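Local coordinates for protein trimethylamine-N-oxide reductase (Haemophilus influenzae, PDB 7L5I) that probably reduces S- and N-oxides such as trimethylamine N-oxide at a molybdenum centre held by two molybdopterin guanine dinucleotide cofactors, at residues Ala432-His437 with Ile449-Ile454; Ala748-Met753 with Pro761-Gly766; Ile442-Thr447 with Leu780-Ser785; His185-Ile190 with Gly629-Phe634. All coordinates share one frame; numbering follows the deposited sequence.

Overall arrangement
Four contacts illustrate how a large molybdoenzyme combines local closures (contacts 1 and 2) with joins between distant parts of its chain (contacts 3 and 4). Contacts 1 and 3 share the hairpin of strands 441-444 and 447-450; their centres lie about 15 Å apart, and Ile449 N approaches Ile442 O at 2.9 Å. Contact 3 then passes to contact 4 through the pair Asn445 OD1 and His185 NE2, 2.8 Å apart, with about 18 Å between the centres. Contact 2 stands alone in the dinucleotide-binding region, its centre about 43 Å from that of contact 4. It is nevertheless near a cofactor: the side chain of Trp749 comes within about 6 Å of a bound molybdopterin guanine dinucleotide.

Contact 1. Residues Ala432-His437 with Ile449-Ile454; sequences ADVLLH and ITYPDI
Tyr451 lays its ring against Val434 and reaches Asp433 with its hydroxyl, joining helix 431-436 to the chain that leaves the second strand of the 441-450 beta hairpin. This is helix-to-loop packing within the molybdopterin oxidoreductase region, and its tight part is a CH-pi contact: Val434 CG2 sits 3.6 Å from the centroid of the Tyr451 ring, only 9° off the ring normal. The valine can serve two neighbours because its methyls diverge. With CG1 anti to the backbone N (chi1 167°), CG2 is left for the ring while CG1 meets Pro452 CD at 3.9 Å. Farther along, Leu435 CD2 touches Ile454 CG2 at 3.7 Å, and Phe426 packs on both Val434 and Pro452.

The other side is looser and wetter. One water lies within hydrogen-bonding distance of Val434 O, Pro452 O and Ile454 N, and a second lies between Leu435 O and Ile454 O, so water takes the place of direct backbone bonds. At the exposed end of the helix, His437 ND1 donates to Asp433 OD1, which also forms a salt bridge with Lys440; together with Arg430 at OD2, these partners probably favour the ionised carboxylate. OD2 also receives the tyrosine: Tyr451 OH donates to Asp433 OD2 at 2.7 Å from above the carboxylate plane, the carboxylate and ring planes standing 81° apart.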
loop_
_atom_site.group_PDB
_atom_site.type_symbol
_atom_site.label_atom_id
_atom_site.label_comp_id
_atom_site.label_asym_id
_atom_site.label_seq_id
_atom_site.Cartn_x
_atom_site.Cartn_y
_atom_site.Cartn_z
ATOM N N ALA A 432 1.860 10.087 14.245
ATOM C CA ALA A 432 2.377 9.991 15.615
ATOM C C ALA A 432 2.930 11.331 16.085
ATOM O O ALA A 432 2.644 11.792 17.193
ATOM C CB ALA A 432 3.447 8.903 15.700
ATOM N N ASP A 433 3.743 11.958 15.243
ATOM C CA ASP A 433 4.291 13.283 15.510
ATOM C C ASP A 433 3.193 14.288 15.804
ATOM O O ASP A 433 3.336 15.117 16.712
ATOM C CB ASP A 433 5.115 13.683 14.275
ATOM C CG ASP A 433 6.231 14.661 14.558
ATOM O OD1 ASP A 433 6.677 14.807 15.721
ATOM O OD2 ASP A 433 6.693 15.250 13.554
ATOM N N VAL A 434 2.090 14.239 15.045
ATOM C CA VAL A 434 0.984 15.176 15.240
ATOM C C VAL A 434 0.309 14.934 16.582
ATOM O O VAL A 434 0.016 15.871 17.341
ATOM C CB VAL A 434 -0.042 15.043 14.090
ATOM C CG1 VAL A 434 -1.342 15.755 14.420
ATOM C CG2 VAL A 434 0.523 15.575 12.786
ATOM N N LEU A 435 -0.014 13.676 16.872
ATOM C CA LEU A 435 -0.730 13.402 18.109
ATOM C C LEU A 435 0.091 13.818 19.320
ATOM O O LEU A 435 -0.474 14.270 20.325
ATOM C CB LEU A 435 -1.080 11.916 18.200
ATOM C CG LEU A 435 -2.103 11.398 17.183
ATOM C CD1 LEU A 435 -2.340 9.902 17.453
ATOM C CD2 LEU A 435 -3.422 12.171 17.236
ATOM N N LEU A 436 1.418 13.679 19.239
ATOM C CA LEU A 436 2.286 14.000 20.358
ATOM C C LEU A 436 2.598 15.489 20.461
ATOM O O LEU A 436 2.830 15.982 21.574
ATOM C CB LEU A 436 3.616 13.249 20.227
ATOM C CG LEU A 436 3.589 11.749 20.446
ATOM C CD1 LEU A 436 4.790 11.063 19.887
ATOM C CD2 LEU A 436 3.453 11.467 21.954
ATOM N N HIS A 437 2.652 16.207 19.334
ATOM C CA HIS A 437 3.287 17.531 19.271
ATOM C C HIS A 437 2.428 18.573 18.572
ATOM O O HIS A 437 2.786 19.101 17.511
ATOM C CB HIS A 437 4.639 17.413 18.564
ATOM C CG HIS A 437 5.503 16.323 19.119
ATOM N ND1 HIS A 437 6.110 15.372 18.327
ATOM C CD2 HIS A 437 5.829 16.007 20.398
ATOM C CE1 HIS A 437 6.795 14.538 19.087
ATOM N NE2 HIS A 437 6.646 14.906 20.349
ATOM N N ILE A 449 3.572 23.518 7.150
ATOM C CA ILE A 449 2.371 22.947 7.754
ATOM C C ILE A 449 2.487 23.036 9.268
ATOM O O ILE A 449 3.541 22.737 9.830
ATOM C CB ILE A 449 2.184 21.482 7.308
ATOM C CG1 ILE A 449 1.812 21.472 5.826
ATOM C CG2 ILE A 449 1.130 20.775 8.148
ATOM C CD1 ILE A 449 1.522 20.110 5.281
ATOM N N THR A 450 1.390 23.420 9.923
ATOM C CA THR A 450 1.317 23.502 11.381
ATOM C C THR A 450 0.413 22.386 11.895
ATOM O O THR A 450 -0.744 22.296 11.496
ATOM C CB THR A 450 0.793 24.867 11.824
ATOM O OG1 THR A 450 1.714 25.882 11.414
ATOM C CG2 THR A 450 0.637 24.917 13.330
ATOM N N TYR A 451 0.947 21.544 12.782
ATOM C CA TYR A 451 0.183 20.418 13.287
ATOM C C TYR A 451 -1.026 20.879 14.098
ATOM O O TYR A 451 -0.909 21.764 14.958
ATOM C CB TYR A 451 1.050 19.538 14.171
ATOM C CG TYR A 451 2.141 18.754 13.480
ATOM C CD1 TYR A 451 2.269 18.739 12.098
ATOM C CD2 TYR A 451 3.017 17.991 14.228
ATOM C CE1 TYR A 451 3.267 17.974 11.489
ATOM C CE2 TYR A 451 3.996 17.244 13.640
ATOM C CZ TYR A 451 4.127 17.238 12.265
ATOM O OH TYR A 451 5.126 16.465 11.714
ATOM N N PRO A 452 -2.177 20.251 13.921
ATOM C CA PRO A 452 -3.347 20.572 14.745
ATOM C C PRO A 452 -3.255 19.909 16.118
ATOM O O PRO A 452 -2.358 19.123 16.401
ATOM C CB PRO A 452 -4.503 19.997 13.918
ATOM C CG PRO A 452 -3.897 18.820 13.238
ATOM C CD PRO A 452 -2.444 19.153 12.969
ATOM N N ASP A 453 -4.237 20.230 16.976
ATOM C CA ASP A 453 -4.280 19.755 18.360
ATOM C C ASP A 453 -5.431 18.756 18.505
ATOM O O ASP A 453 -6.585 19.151 18.669
ATOM C CB ASP A 453 -4.446 20.949 19.306
ATOM C CG ASP A 453 -4.345 20.573 20.771
ATOM O OD1 ASP A 453 -4.051 19.401 21.094
ATOM O OD2 ASP A 453 -4.573 21.470 21.614
ATOM N N ILE A 454 -5.109 17.456 18.470
ATOM C CA ILE A 454 -6.110 16.405 18.276
ATOM C C ILE A 454 -6.524 15.865 19.633
ATOM O O ILE A 454 -5.678 15.419 20.414
ATOM C CB ILE A 454 -5.574 15.260 17.378
ATOM C CG1 ILE A 454 -5.206 15.757 15.978
ATOM C CG2 ILE A 454 -6.592 14.107 17.330
ATOM C CD1 ILE A 454 -6.323 16.431 15.218
HETATM O O HOH W 1 -2.215 16.917 18.172
HETATM O O HOH W 2 -3.425 13.841 20.492
#

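Contact 2. Residues Ala748-Met753 with Pro761-Gly766; sequences AWYDPM and PLCKNG
Pro752 and Cys763 form a single beta bridge, their CA atoms 4.3 Å apart, and the backbone bonds Lys764 N to Asp751 O and Met753 N to Leu762 O lie on either side of it. Asp751 O is gripped twice: Lys764 NZ also donates to it at 3.0 Å, and the two donors come from opposite faces of the carbonyl plane. Bends at chi3 and chi4 (-75° and -57°) curl the lysine back over its own backbone bond, bringing NZ to a salt bridge with Asp751 OD1 at 3.1 Å, whose hydrogen bond is weak. The other carboxylate oxygen, OD2, accepts from Thr804 N.

Strand 762-763 runs parallel to strand 726-733 in the mixed sheet of the dinucleotide-binding region, so the bridge joins the 748-753 loop to that sheet. Cys763 SG serves as an acceptor at the turn that follows, taking Asp751 N at 3.3 Å from across the contact and the N-H groups of Asn765 and Gly766 from its own segment. At the other end of the contact, Asn765 ND2 donates to Trp749 O at 3.0 Å, almost straight at 167° and with the oxygen in the amide plane, while Asn765 OD1 accepts from Arg689 NH2.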
loop_
_atom_site.group_PDB
_atom_site.type_symbol
_atom_site.label_atom_id
_atom_site.label_comp_id
_atom_site.label_asym_id
_atom_site.label_seq_id
_atom_site.Cartn_x
_atom_site.Cartn_y
_atom_site.Cartn_z
ATOM N N ALA A 748 2.402 -8.438 10.055
ATOM C CA ALA A 748 2.129 -9.323 11.186
ATOM C C ALA A 748 1.542 -8.507 12.324
ATOM O O ALA A 748 1.977 -7.377 12.573
ATOM C CB ALA A 748 3.412 -10.021 11.649
ATOM N N TRP A 749 0.585 -9.093 13.052
ATOM C CA TRP A 749 -0.084 -8.363 14.133
ATOM C C TRP A 749 0.851 -8.181 15.334
ATOM O O TRP A 749 1.317 -9.152 15.927
ATOM C CB TRP A 749 -1.339 -9.081 14.596
ATOM C CG TRP A 749 -2.455 -9.104 13.614
ATOM C CD1 TRP A 749 -2.388 -8.846 12.268
ATOM C CD2 TRP A 749 -3.813 -9.431 13.898
ATOM N NE1 TRP A 749 -3.638 -9.004 11.699
ATOM C CE2 TRP A 749 -4.531 -9.347 12.685
ATOM C CE3 TRP A 749 -4.496 -9.786 15.063
ATOM C CZ2 TRP A 749 -5.891 -9.628 12.609
ATOM C CZ3 TRP A 749 -5.850 -10.045 14.986
ATOM C CH2 TRP A 749 -6.532 -9.960 13.767
ATOM N N TYR A 750 1.094 -6.929 15.681
ATOM C CA TYR A 750 1.824 -6.531 16.874
ATOM C C TYR A 750 1.273 -7.190 18.130
ATOM O O TYR A 750 0.074 -7.096 18.430
ATOM C CB TYR A 750 1.713 -5.002 16.965
ATOM C CG TYR A 750 2.344 -4.310 18.140
ATOM C CD1 TYR A 750 3.691 -4.461 18.431
ATOM C CD2 TYR A 750 1.582 -3.464 18.947
ATOM C CE1 TYR A 750 4.268 -3.806 19.490
ATOM C CE2 TYR A 750 2.155 -2.805 20.022
ATOM C CZ TYR A 750 3.497 -2.981 20.283
ATOM O OH TYR A 750 4.079 -2.316 21.325
ATOM N N ASP A 751 2.162 -7.825 18.896
ATOM C CA ASP A 751 1.754 -8.606 20.071
ATOM C C ASP A 751 2.752 -8.345 21.181
ATOM O O ASP A 751 3.621 -9.180 21.462
ATOM C CB ASP A 751 1.674 -10.093 19.730
ATOM C CG ASP A 751 0.898 -10.902 20.766
ATOM O OD1 ASP A 751 0.317 -10.317 21.704
ATOM O OD2 ASP A 751 0.879 -12.129 20.626
ATOM N N PRO A 752 2.656 -7.183 21.837
ATOM C CA PRO A 752 3.732 -6.732 22.725
ATOM C C PRO A 752 3.758 -7.455 24.052
ATOM O O PRO A 752 2.719 -7.854 24.588
ATOM C CB PRO A 752 3.412 -5.247 22.942
ATOM C CG PRO A 752 1.913 -5.175 22.774
ATOM C CD PRO A 752 1.621 -6.144 21.659
ATOM N N MET A 753 4.966 -7.574 24.586
ATOM C CA MET A 753 5.170 -8.074 25.952
ATOM C C MET A 753 5.387 -6.944 26.964
ATOM O O MET A 753 6.385 -6.277 26.931
ATOM C CB MET A 753 6.357 -9.039 25.953
ATOM C CG MET A 753 6.727 -9.566 27.326
ATOM S SD MET A 753 7.884 -10.969 27.196
ATOM C CE MET A 753 7.052 -11.867 25.831
ATOM N N PRO A 761 9.714 -2.574 24.394
ATOM C CA PRO A 761 8.832 -3.748 24.398
ATOM C C PRO A 761 9.073 -4.670 23.203
ATOM O O PRO A 761 9.541 -4.227 22.129
ATOM C CB PRO A 761 7.424 -3.153 24.344
ATOM C CG PRO A 761 7.566 -1.781 24.860
ATOM C CD PRO A 761 8.943 -1.320 24.436
ATOM N N LEU A 762 8.758 -5.945 23.431
ATOM C CA LEU A 762 9.053 -7.043 22.517
ATOM C C LEU A 762 7.760 -7.531 21.874
ATOM O O LEU A 762 6.832 -7.918 22.585
ATOM C CB LEU A 762 9.722 -8.192 23.289
ATOM C CG LEU A 762 9.902 -9.497 22.521
ATOM C CD1 LEU A 762 11.018 -9.371 21.521
ATOM C CD2 LEU A 762 10.183 -10.662 23.446
ATOM N N CYS A 763 7.717 -7.539 20.540
ATOM C CA CYS A 763 6.606 -8.175 19.828
ATOM C C CYS A 763 6.873 -9.672 19.679
ATOM O O CYS A 763 7.871 -10.089 19.083
ATOM C CB CYS A 763 6.403 -7.532 18.452
ATOM S SG CYS A 763 5.132 -8.353 17.476
ATOM N N LYS A 764 5.973 -10.487 20.217
ATOM C CA LYS A 764 6.099 -11.935 20.138
ATOM C C LYS A 764 5.838 -12.503 18.750
ATOM O O LYS A 764 6.112 -13.685 18.512
ATOM C CB LYS A 764 5.100 -12.569 21.109
ATOM C CG LYS A 764 5.235 -12.098 22.533
ATOM C CD LYS A 764 4.288 -12.908 23.454
ATOM C CE LYS A 764 2.842 -12.511 23.336
ATOM N NZ LYS A 764 2.687 -11.079 23.621
ATOM N N ASN A 765 5.263 -11.718 17.844
ATOM C CA ASN A 765 4.727 -12.262 16.604
ATOM C C ASN A 765 5.507 -11.825 15.373
ATOM O O ASN A 765 5.469 -12.527 14.370
ATOM C CB ASN A 765 3.248 -11.857 16.481
ATOM C CG ASN A 765 2.525 -12.557 15.352
ATOM O OD1 ASN A 765 2.782 -13.716 15.032
ATOM N ND2 ASN A 765 1.587 -11.845 14.737
ATOM N N GLY A 766 6.227 -10.718 15.430
ATOM C CA GLY A 766 7.095 -10.351 14.324
ATOM C C GLY A 766 6.608 -9.172 13.502
ATOM O O GLY A 766 6.791 -9.146 12.288
HETATM O O HOH W 3 5.452 -7.930 10.111
HETATM O O HOH W 4 0.590 -12.272 12.053
HETATM O O HOH W 5 9.106 -6.981 26.640
#

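Contact 3. Residues Ile442-Thr447 with Leu780-Ser785; sequences IQYNGT and LAQGNS
Gln782 NE2 donates to Gln443 O at 2.8 Å, and the bond is nearly straight, 167° at the hydrogen. The acceptor lies in the plane of the glutamine amide, and the donor comes in almost head-on to the carbonyl. With Gln782 CG anti to its carbonyl carbon (chi1 -60°), CG lies 3.5 Å from Gln443 O, and the bend at chi2 (-79°) turns the amide so that NE2 reaches the same oxygen. Beside this bond the Tyr444 ring turns its edge to the loop, CE1 coming 3.4 Å from Ala781 O. Asn445 follows, its CB 3.3 Å from Leu780 O and its OD1 3.5 Å from Leu780 CD1.

Around this first shell, a type I' turn from Tyr444 to Thr447 closes the hairpin. Tyr444 O accepts from both Thr447 N and Thr447 OG1, which secures the turn that presents Asn445. Val181 of helix 179-187 packs against Tyr444, Asn445 and Ala781, and Asn445 OD1 accepts from His185 NE2 of the same helix. Tyr643 meets the side chain of Gln443. The join between dinucleotide-binding loop and oxidoreductase hairpin thus rests on both the hairpin backbone, through Gln443 O, and the side chains of Tyr444 and Asn445 against loop carbonyls.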
loop_
_atom_site.group_PDB
_atom_site.type_symbol
_atom_site.label_atom_id
_atom_site.label_comp_id
_atom_site.label_asym_id
_atom_site.label_seq_id
_atom_site.Cartn_x
_atom_site.Cartn_y
_atom_site.Cartn_z
ATOM N N ILE A 442 6.359 21.861 10.137
ATOM C CA ILE A 442 7.252 21.144 9.244
ATOM C C ILE A 442 7.154 21.750 7.847
ATOM O O ILE A 442 6.189 22.437 7.497
ATOM C CB ILE A 442 6.944 19.631 9.172
ATOM C CG1 ILE A 442 5.556 19.390 8.558
ATOM C CG2 ILE A 442 7.032 19.005 10.537
ATOM C CD1 ILE A 442 5.275 17.923 8.292
ATOM N N GLN A 443 8.178 21.473 7.044
ATOM C CA GLN A 443 8.186 21.857 5.639
ATOM C C GLN A 443 7.611 20.717 4.812
ATOM O O GLN A 443 7.831 19.545 5.128
ATOM C CB GLN A 443 9.615 22.174 5.188
ATOM C CG GLN A 443 10.046 23.620 5.482
ATOM C CD GLN A 443 9.296 24.619 4.609
ATOM O OE1 GLN A 443 9.208 24.470 3.369
ATOM N NE2 GLN A 443 8.719 25.625 5.247
ATOM N N TYR A 444 6.874 21.071 3.751
ATOM C CA TYR A 444 6.232 20.069 2.891
ATOM C C TYR A 444 6.019 20.688 1.515
ATOM O O TYR A 444 5.221 21.625 1.368
ATOM C CB TYR A 444 4.900 19.591 3.490
ATOM C CG TYR A 444 4.052 18.794 2.505
ATOM C CD1 TYR A 444 4.391 17.496 2.151
ATOM C CD2 TYR A 444 2.928 19.353 1.930
ATOM C CE1 TYR A 444 3.622 16.778 1.245
ATOM C CE2 TYR A 444 2.152 18.657 1.023
ATOM C CZ TYR A 444 2.496 17.358 0.689
ATOM O OH TYR A 444 1.702 16.675 -0.231
ATOM N N ASN A 445 6.728 20.154 0.522
ATOM C CA ASN A 445 6.514 20.484 -0.882
ATOM C C ASN A 445 6.423 21.988 -1.110
ATOM O O ASN A 445 5.563 22.471 -1.844
ATOM C CB ASN A 445 5.263 19.790 -1.413
ATOM C CG ASN A 445 5.263 19.665 -2.940
ATOM O OD1 ASN A 445 6.302 19.758 -3.572
ATOM N ND2 ASN A 445 4.100 19.412 -3.514
ATOM N N GLY A 446 7.333 22.728 -0.491
ATOM C CA GLY A 446 7.414 24.156 -0.687
ATOM C C GLY A 446 6.514 24.988 0.193
ATOM O O GLY A 446 6.488 26.217 0.031
ATOM N N THR A 447 5.770 24.368 1.101
ATOM C CA THR A 447 4.904 25.083 2.034
ATOM C C THR A 447 5.279 24.707 3.464
ATOM O O THR A 447 6.071 23.792 3.706
ATOM C CB THR A 447 3.421 24.758 1.789
ATOM O OG1 THR A 447 3.130 23.444 2.292
ATOM C CG2 THR A 447 3.078 24.805 0.301
ATOM N N LEU A 780 10.501 17.386 0.741
ATOM C CA LEU A 780 9.650 17.512 -0.433
ATOM C C LEU A 780 8.313 16.818 -0.204
ATOM O O LEU A 780 7.248 17.440 -0.297
ATOM C CB LEU A 780 10.348 16.945 -1.675
ATOM C CG LEU A 780 9.491 17.195 -2.916
ATOM C CD1 LEU A 780 9.622 18.633 -3.350
ATOM C CD2 LEU A 780 9.857 16.277 -4.032
ATOM N N ALA A 781 8.346 15.517 0.086
ATOM C CA ALA A 781 7.117 14.742 0.173
ATOM C C ALA A 781 6.711 14.342 1.577
ATOM O O ALA A 781 5.544 13.991 1.791
ATOM C CB ALA A 781 7.253 13.463 -0.665
ATOM N N GLN A 782 7.653 14.299 2.519
ATOM C CA GLN A 782 7.402 13.778 3.854
ATOM C C GLN A 782 6.682 12.430 3.821
ATOM O O GLN A 782 5.745 12.184 4.597
ATOM C CB GLN A 782 6.610 14.796 4.671
ATOM C CG GLN A 782 7.310 16.124 4.854
ATOM C CD GLN A 782 8.391 16.079 5.940
ATOM O OE1 GLN A 782 8.702 15.026 6.478
ATOM N NE2 GLN A 782 8.979 17.236 6.247
ATOM N N GLY A 783 7.144 11.528 2.932
ATOM C CA GLY A 783 6.595 10.185 2.872
ATOM C C GLY A 783 7.122 9.315 3.996
ATOM O O GLY A 783 8.017 9.689 4.733
ATOM N N ASN A 784 6.548 8.117 4.148
ATOM C CA ASN A 784 7.042 7.199 5.177
ATOM C C ASN A 784 8.303 6.483 4.688
ATOM O O ASN A 784 8.483 6.255 3.484
ATOM C CB ASN A 784 5.941 6.214 5.604
ATOM C CG ASN A 784 5.611 5.149 4.547
ATOM O OD1 ASN A 784 5.893 3.965 4.738
ATOM N ND2 ASN A 784 4.974 5.574 3.452
ATOM N N SER A 785 9.192 6.129 5.637
ATOM C CA SER A 785 10.555 5.697 5.301
ATOM C C SER A 785 10.986 4.390 5.972
ATOM O O SER A 785 12.082 4.296 6.530
ATOM C CB SER A 785 11.547 6.804 5.682
ATOM O OG SER A 785 11.214 8.028 5.072
#

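Contact 4. Residues His185-Ile190 with Gly629-Phe634; sequences HVLGTI and GKIEIF
Glu632 and Val186 meet where the end of helix 179-187 comes up to strand 631-632, which pairs in parallel with strand 297-298 in a small two-stranded sheet. The contact therefore joins a helix of the oxidoreductase region to a segment more than 400 residues later. Its one direct hydrogen bond runs from Glu632 N to Val186 O, 3.0 Å long and 167° at the hydrogen. The same oxygen has a CA-H...O contact with Ile631 CA.

The glutamate can be followed outward. Its CB lies 3.5 Å from His185 O, and CG stays equally close to that oxygen, so the aliphatic part of the side chain runs past the carbonyls of the last helical turn. The chain then bends at chi2 (-114°), and the carboxylate divides its two oxygens: OE2 accepts from Ser628 OG, while OE1 is linked to the helix through water. Glu632 is also the centre of an inverse gamma turn, and its own carbonyl accepts from Trp363 NE1 of helix 359-372, beside the Val186 methyls.

Apolar contacts fill the other flank. Leu187 and Ile631 lie side by side, pointing the same way, with Leu187 CD2 at 4.0 Å from Ile631 CG1, and helix 359-372 packs on Ile631 through Val366 and Ser370. At the polar end, a single water donates both to His185 O and to Glu632 OE1, each at 2.6 Å.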
loop_
_atom_site.group_PDB
_atom_site.type_symbol
_atom_site.label_atom_id
_atom_site.label_comp_id
_atom_site.label_asym_id
_atom_site.label_seq_id
_atom_site.Cartn_x
_atom_site.Cartn_y
_atom_site.Cartn_z
ATOM N N HIS A 185 6.055 17.219 -10.316
ATOM C CA HIS A 185 7.106 18.164 -10.689
ATOM C C HIS A 185 7.898 17.712 -11.915
ATOM O O HIS A 185 8.481 18.540 -12.614
ATOM C CB HIS A 185 8.102 18.359 -9.526
ATOM C CG HIS A 185 7.532 19.071 -8.341
ATOM N ND1 HIS A 185 7.065 20.369 -8.405
ATOM C CD2 HIS A 185 7.368 18.672 -7.056
ATOM C CE1 HIS A 185 6.648 20.743 -7.202
ATOM N NE2 HIS A 185 6.812 19.727 -6.367
ATOM N N VAL A 186 7.988 16.404 -12.142
ATOM C CA VAL A 186 8.833 15.867 -13.208
ATOM C C VAL A 186 8.045 15.643 -14.482
ATOM O O VAL A 186 8.555 15.893 -15.579
ATOM C CB VAL A 186 9.480 14.559 -12.709
ATOM C CG1 VAL A 186 10.260 13.907 -13.802
ATOM C CG2 VAL A 186 10.327 14.834 -11.460
ATOM N N LEU A 187 6.812 15.139 -14.352
ATOM C CA LEU A 187 5.987 14.757 -15.487
ATOM C C LEU A 187 4.684 15.531 -15.607
ATOM O O LEU A 187 4.023 15.418 -16.641
ATOM C CB LEU A 187 5.627 13.263 -15.414
ATOM C CG LEU A 187 6.841 12.329 -15.501
ATOM C CD1 LEU A 187 6.433 10.904 -15.207
ATOM C CD2 LEU A 187 7.528 12.408 -16.866
ATOM N N GLY A 188 4.297 16.296 -14.593
ATOM C CA GLY A 188 3.053 17.030 -14.633
ATOM C C GLY A 188 1.827 16.202 -14.370
ATOM O O GLY A 188 0.715 16.635 -14.681
ATOM N N THR A 189 1.994 15.028 -13.772
ATOM C CA THR A 189 0.887 14.114 -13.513
ATOM C C THR A 189 1.321 13.201 -12.381
ATOM O O THR A 189 2.510 13.050 -12.114
ATOM C CB THR A 189 0.523 13.338 -14.789
ATOM O OG1 THR A 189 -0.765 12.724 -14.652
ATOM C CG2 THR A 189 1.549 12.267 -15.099
ATOM N N ILE A 190 0.343 12.602 -11.698
ATOM C CA ILE A 190 0.698 11.784 -10.538
ATOM C C ILE A 190 1.435 10.523 -10.964
ATOM O O ILE A 190 2.290 10.012 -10.224
ATOM C CB ILE A 190 -0.571 11.465 -9.728
ATOM C CG1 ILE A 190 -0.196 10.926 -8.353
ATOM C CG2 ILE A 190 -1.444 10.461 -10.461
ATOM C CD1 ILE A 190 -1.405 10.788 -7.432
ATOM N N GLY A 629 7.013 22.163 -20.238
ATOM C CA GLY A 629 6.310 21.300 -21.156
ATOM C C GLY A 629 7.012 19.993 -21.447
ATOM O O GLY A 629 6.514 19.214 -22.265
ATOM N N LYS A 630 8.154 19.743 -20.816
ATOM C CA LYS A 630 8.961 18.560 -21.039
ATOM C C LYS A 630 9.174 17.813 -19.729
ATOM O O LYS A 630 8.753 18.244 -18.645
ATOM C CB LYS A 630 10.302 18.962 -21.679
ATOM C CG LYS A 630 10.142 19.610 -23.059
ATOM C CD LYS A 630 11.487 20.044 -23.660
ATOM C CE LYS A 630 12.082 21.173 -22.857
ATOM N NZ LYS A 630 13.382 21.614 -23.473
ATOM N N ILE A 631 9.846 16.667 -19.839
ATOM C CA ILE A 631 10.309 15.913 -18.678
ATOM C C ILE A 631 11.372 16.709 -17.924
ATOM O O ILE A 631 12.427 17.021 -18.472
ATOM C CB ILE A 631 10.874 14.556 -19.108
ATOM C CG1 ILE A 631 9.823 13.747 -19.855
ATOM C CG2 ILE A 631 11.373 13.793 -17.899
ATOM C CD1 ILE A 631 10.394 12.532 -20.585
ATOM N N GLU A 632 11.147 16.948 -16.637
ATOM C CA GLU A 632 12.015 17.833 -15.854
ATOM C C GLU A 632 13.061 16.990 -15.134
ATOM O O GLU A 632 12.884 16.561 -13.997
ATOM C CB GLU A 632 11.195 18.683 -14.886
ATOM C CG GLU A 632 10.149 19.529 -15.565
ATOM C CD GLU A 632 10.410 21.024 -15.449
ATOM O OE1 GLU A 632 10.640 21.513 -14.316
ATOM O OE2 GLU A 632 10.365 21.713 -16.497
ATOM N N ILE A 633 14.170 16.757 -15.823
ATOM C CA ILE A 633 15.322 16.123 -15.174
ATOM C C ILE A 633 15.929 17.060 -14.144
ATOM O O ILE A 633 16.297 16.640 -13.050
ATOM C CB ILE A 633 16.343 15.701 -16.238
ATOM C CG1 ILE A 633 15.747 14.589 -17.097
ATOM C CG2 ILE A 633 17.639 15.248 -15.565
ATOM C CD1 ILE A 633 16.660 14.124 -18.224
ATOM N N PHE A 634 16.045 18.340 -14.481
ATOM C CA PHE A 634 16.286 19.408 -13.518
ATOM C C PHE A 634 14.985 20.176 -13.364
ATOM O O PHE A 634 14.391 20.608 -14.364
ATOM C CB PHE A 634 17.399 20.333 -13.986
ATOM C CG PHE A 634 17.803 21.353 -12.946
ATOM C CD1 PHE A 634 17.118 22.536 -12.824
ATOM C CD2 PHE A 634 18.865 21.105 -12.097
ATOM C CE1 PHE A 634 17.490 23.463 -11.876
ATOM C CE2 PHE A 634 19.241 22.033 -11.145
ATOM C CZ PHE A 634 18.546 23.211 -11.036
HETATM O O HOH W 6 9.229 21.029 -12.144
#